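Local coordinates for KLLA0E08119p (Kluyveromyces lactis, PDB 3VA7), which probably catalyses the ATP- and biotin-dependent carboxylation of urea to urea-1-carboxylate as the carboxylase part of a bifunctional urea-degrading enzyme, at residues Ala43-Ile46 with Met47-Lys51; Ser349-Phe352 with Asp353-Lys356. One frame throughout, in Å; residues are numbered along the deposited sequence.

Interaction 1. Residues Ala43-Ile46 with Met47-Lys51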
loop_
_atom_site.group_PDB
_atom_site.type_symbol
_atom_site.label_atom_id
_atom_site.label_comp_id
_atom_site.label_asym_id
_atom_site.label_seq_id
_atom_site.Cartn_x
_atom_site.Cartn_y
_atom_site.Cartn_z
ATOM N N ALA A 43 16.141 10.767 -20.881
ATOM C CA ALA A 43 15.760 12.160 -20.806
ATOM C C ALA A 43 16.403 12.786 -19.540
ATOM O O ALA A 43 17.041 13.875 -19.615
ATOM C CB ALA A 43 14.273 12.319 -20.815
ATOM N N VAL A 44 16.268 12.078 -18.407
ATOM C CA VAL A 44 16.810 12.552 -17.178
ATOM C C VAL A 44 18.333 12.727 -17.303
ATOM O O VAL A 44 18.895 13.724 -16.797
ATOM C CB VAL A 44 16.465 11.616 -15.990
ATOM C CG1 VAL A 44 17.235 12.034 -14.744
ATOM C CG2 VAL A 44 14.949 11.608 -15.701
ATOM N N ARG A 45 19.010 11.794 -17.966
ATOM C CA ARG A 45 20.452 11.907 -18.041
ATOM C C ARG A 45 20.900 13.066 -18.966
ATOM O O ARG A 45 21.889 13.741 -18.648
ATOM C CB ARG A 45 21.109 10.563 -18.412
ATOM C CG ARG A 45 22.655 10.648 -18.614
ATOM C CD ARG A 45 23.003 10.495 -20.054
ATOM N NE ARG A 45 24.385 10.774 -20.422
ATOM C CZ ARG A 45 24.971 11.969 -20.339
ATOM N NH1 ARG A 45 24.321 13.024 -19.872
ATOM N NH2 ARG A 45 26.223 12.120 -20.763
ATOM N N ILE A 46 20.174 13.319 -20.062
ATOM C CA ILE A 46 20.551 14.363 -20.996
ATOM C C ILE A 46 20.359 15.649 -20.250
ATOM O O ILE A 46 21.214 16.550 -20.298
ATOM C CB ILE A 46 19.699 14.316 -22.303
ATOM C CG1 ILE A 46 20.229 13.249 -23.251
ATOM C CG2 ILE A 46 19.618 15.647 -23.024
ATOM C CD1 ILE A 46 19.158 12.709 -24.272
ATOM N N MET A 47 19.273 15.742 -19.507
ATOM C CA MET A 47 19.040 16.973 -18.706
ATOM C C MET A 47 20.092 17.320 -17.651
ATOM O O MET A 47 20.287 18.501 -17.374
ATOM C CB MET A 47 17.653 16.970 -18.068
ATOM C CG MET A 47 16.546 16.980 -19.134
ATOM S SD MET A 47 14.906 16.739 -18.442
ATOM C CE MET A 47 13.975 16.562 -19.983
ATOM N N LYS A 48 20.774 16.325 -17.062
ATOM C CA LYS A 48 21.797 16.668 -16.068
ATOM C C LYS A 48 22.906 17.419 -16.767
ATOM O O LYS A 48 23.435 18.399 -16.224
ATOM C CB LYS A 48 22.439 15.451 -15.409
ATOM C CG LYS A 48 21.567 14.681 -14.495
ATOM C CD LYS A 48 22.408 13.963 -13.417
ATOM C CE LYS A 48 23.937 13.814 -13.751
ATOM N NZ LYS A 48 24.810 13.633 -12.499
ATOM N N THR A 49 23.243 16.965 -17.974
ATOM C CA THR A 49 24.332 17.557 -18.667
ATOM C C THR A 49 23.864 18.946 -19.047
ATOM O O THR A 49 24.593 19.945 -18.850
ATOM C CB THR A 49 24.709 16.727 -19.878
ATOM O OG1 THR A 49 25.306 15.483 -19.462
ATOM C CG2 THR A 49 25.645 17.488 -20.770
ATOM N N LEU A 50 22.644 19.028 -19.568
ATOM C CA LEU A 50 22.171 20.315 -20.029
ATOM C C LEU A 50 22.250 21.291 -18.882
ATOM O O LEU A 50 22.920 22.323 -18.991
ATOM C CB LEU A 50 20.753 20.245 -20.580
ATOM C CG LEU A 50 20.587 19.643 -21.991
ATOM C CD1 LEU A 50 19.123 19.643 -22.298
ATOM C CD2 LEU A 50 21.379 20.337 -23.116
ATOM N N LYS A 51 21.627 20.933 -17.754
ATOM C CA LYS A 51 21.738 21.741 -16.554
ATOM C C LYS A 51 23.180 22.174 -16.297
ATOM O O LYS A 51 23.426 23.368 -16.196
ATOM C CB LYS A 51 21.150 21.055 -15.319
ATOM C CG LYS A 51 21.192 21.925 -14.019
ATOM C CD LYS A 51 19.977 21.571 -13.104
ATOM C CE LYS A 51 20.153 21.877 -11.582
ATOM N NZ LYS A 51 20.605 20.652 -10.752
#
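R45 and T49 meet one turn apart on helix 40-53, the helix of the beta-alpha-beta unit formed with strands 33-36 and 56-61 in the biotin carboxylase N-terminal domain. R45 NH1 donates to T49 OG1 at 2.7 Å. The bond is nearly straight (167°), and OG1 sits at the guanidinium edge, close to its plane. The R45 side chain leaves with CG anti to the backbone N (chi1 176°). A bend at chi2 (-109°) then turns the guanidinium along the helix to T49. D336 grips both residues, through a salt bridge to R45 NH2 and a hydrogen bond to T49 OG1. E330 and H326 also bind R45, so several partners hold its flat group in place.

I46 and L50 lie side by side and point the same way. Both touch I36 of strand 33-36; I46 also meets V338 and L50 meets L342 of helix 337-345. I46 CG2 is 4.1 Å from L50 CD1. The M47 chain is extended beyond CG and runs back past the A43 carbonyl. Helix bonds tie the same pairs, with M47 N on A43 O at 2.9 Å and L50 N on I46 O at 3.0 Å. At the tip of the M47 chain, CE stands 4.3 Å from A43 CB.

Interaction 2. Residues Ser349-Phe352 with Asp353-Lys356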
loop_
_atom_site.group_PDB
_atom_site.type_symbol
_atom_site.label_atom_id
_atom_site.label_comp_id
_atom_site.label_asym_id
_atom_site.label_seq_id
_atom_site.Cartn_x
_atom_site.Cartn_y
_atom_site.Cartn_z
ATOM N N SER A 349 33.016 21.703 -32.484
ATOM C CA SER A 349 33.574 20.409 -32.138
ATOM C C SER A 349 34.923 20.496 -31.357
ATOM O O SER A 349 35.754 21.376 -31.582
ATOM C CB SER A 349 33.600 19.492 -33.394
ATOM O OG SER A 349 34.636 18.502 -33.356
ATOM N N PRO A 350 35.123 19.569 -30.416
ATOM C CA PRO A 350 36.488 19.363 -29.864
ATOM C C PRO A 350 37.450 19.167 -31.012
ATOM O O PRO A 350 37.104 18.540 -31.996
ATOM C CB PRO A 350 36.379 18.018 -29.133
ATOM C CG PRO A 350 34.919 17.891 -28.794
ATOM C CD PRO A 350 34.144 18.599 -29.892
ATOM N N ASP A 351 38.658 19.669 -30.899
ATOM C CA ASP A 351 39.615 19.435 -31.983
ATOM C C ASP A 351 40.166 17.966 -31.986
ATOM O O ASP A 351 41.044 17.623 -31.202
ATOM C CB ASP A 351 40.643 20.574 -31.906
ATOM C CG ASP A 351 42.026 20.176 -32.263
ATOM O OD1 ASP A 351 42.187 19.344 -33.192
ATOM O OD2 ASP A 351 42.944 20.760 -31.608
ATOM N N PHE A 352 39.631 17.124 -32.880
ATOM C CA PHE A 352 39.846 15.641 -32.841
ATOM C C PHE A 352 41.308 15.160 -32.925
ATOM O O PHE A 352 41.679 14.201 -32.254
ATOM C CB PHE A 352 39.088 14.924 -33.972
ATOM C CG PHE A 352 37.633 14.698 -33.726
ATOM C CD1 PHE A 352 36.927 15.424 -32.788
ATOM C CD2 PHE A 352 36.949 13.782 -34.486
ATOM C CE1 PHE A 352 35.587 15.233 -32.602
ATOM C CE2 PHE A 352 35.594 13.575 -34.291
ATOM C CZ PHE A 352 34.914 14.307 -33.346
ATOM N N ASP A 353 42.123 15.796 -33.769
ATOM C CA ASP A 353 43.495 15.328 -33.999
ATOM C C ASP A 353 44.368 15.554 -32.765
ATOM O O ASP A 353 45.463 14.971 -32.621
ATOM C CB ASP A 353 44.105 16.019 -35.207
ATOM C CG ASP A 353 43.176 16.037 -36.413
ATOM O OD1 ASP A 353 42.692 14.949 -36.847
ATOM O OD2 ASP A 353 42.946 17.163 -36.931
ATOM N N ASN A 354 43.851 16.384 -31.864
ATOM C CA ASN A 354 44.568 16.770 -30.665
ATOM C C ASN A 354 43.889 16.297 -29.386
ATOM O O ASN A 354 44.190 16.773 -28.294
ATOM C CB ASN A 354 44.833 18.290 -30.686
ATOM C CG ASN A 354 45.834 18.684 -31.797
ATOM O OD1 ASN A 354 45.667 19.702 -32.478
ATOM N ND2 ASN A 354 46.866 17.850 -31.992
ATOM N N THR A 355 42.981 15.338 -29.534
ATOM C CA THR A 355 42.235 14.836 -28.407
ATOM C C THR A 355 42.865 13.496 -28.010
ATOM O O THR A 355 42.902 12.562 -28.798
ATOM C CB THR A 355 40.724 14.755 -28.749
ATOM O OG1 THR A 355 40.311 15.999 -29.322
ATOM C CG2 THR A 355 39.853 14.518 -27.496
ATOM N N LYS A 356 43.412 13.442 -26.797
ATOM C CA LYS A 356 44.043 12.239 -26.258
ATOM C C LYS A 356 43.033 11.551 -25.337
ATOM O O LYS A 356 42.688 12.079 -24.267
ATOM C CB LYS A 356 45.268 12.654 -25.462
ATOM C CG LYS A 356 46.221 11.526 -25.075
ATOM C CD LYS A 356 47.447 12.096 -24.265
ATOM C CE LYS A 356 48.312 10.996 -23.572
ATOM N NZ LYS A 356 49.254 10.296 -24.513
HETATM O O HOH W 1 43.011 20.026 -35.740
#
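T355 OG1 donates to D351 O at 2.6 Å, and N354 N donates to the same oxygen at 3.1 Å. The two donors come from opposite faces of the D351 carbonyl plane. Both lie well out of that plane, the hydroxyl by 58°, rather than on a lone pair. T355 has OG1 beside its own backbone N and anti to its carbonyl carbon (chi1 -49°), which turns the hydroxyl back to D351. One residue on, T355 N donates to F352 O at 3.2 Å. A valine in place of T355 would probably leave one face of the D351 carbonyl without its hydroxyl donor, and the turn would be tied back by backbone bonds alone at that point.

A water bridges the acidic side chains. It donates to D351 OD1 at 2.8 Å and to D353 OD2 at 3.1 Å. The two like-charged carboxylates stay close to each other, and the bridging water probably eases their repulsion. K248 forms a long, weak ion pair with D353. The D351 carboxylate and the N354 amide cross with their planes 87° apart. The oxygens that come nearest, D351 OD2 and N354 OD1, are both acceptors, and no hydrogen bond joins them.

The backbone makes a short 3-10 turn through F352 and D353, with successive bonds from residue i+3 to i. It lies in the loop between helix 337-345 and strand 362-372 of the biotin carboxylation region. S349 OG donates to P350 O at 2.8 Å, just ahead of the turn.

The packing is mostly with neighbouring elements. F352 is buried, and its side chain touches D244 on strand 235-244. S349 also rests on D244, and on I344. P350 and T355 share W340 of helix 337-345, and P350 CB comes within 4.4 Å of T355 OG1.

Interaction 1 comes first along the chain and interaction 2 follows about 300 residues later. Both fall in the biotin carboxylation region. Their centres are 24 Å apart and their nearest atoms about 12 Å, so they do not touch. Helix 337-345 relates them. Its V338 and L342 pack on helix 40-53, and its W340 and I344 meet the loop at 349-356. Interaction 1 is a buried contact beside the parallel sheet that includes strands 33-36 and 56-61. Interaction 2 is a surface contact that leads toward strand 362-372 of the large antiparallel sheet. Helix 337-345 thus lies against both helix 40-53 of the N-terminal beta-alpha-beta unit and the loop that follows helix 337-345 in the chain.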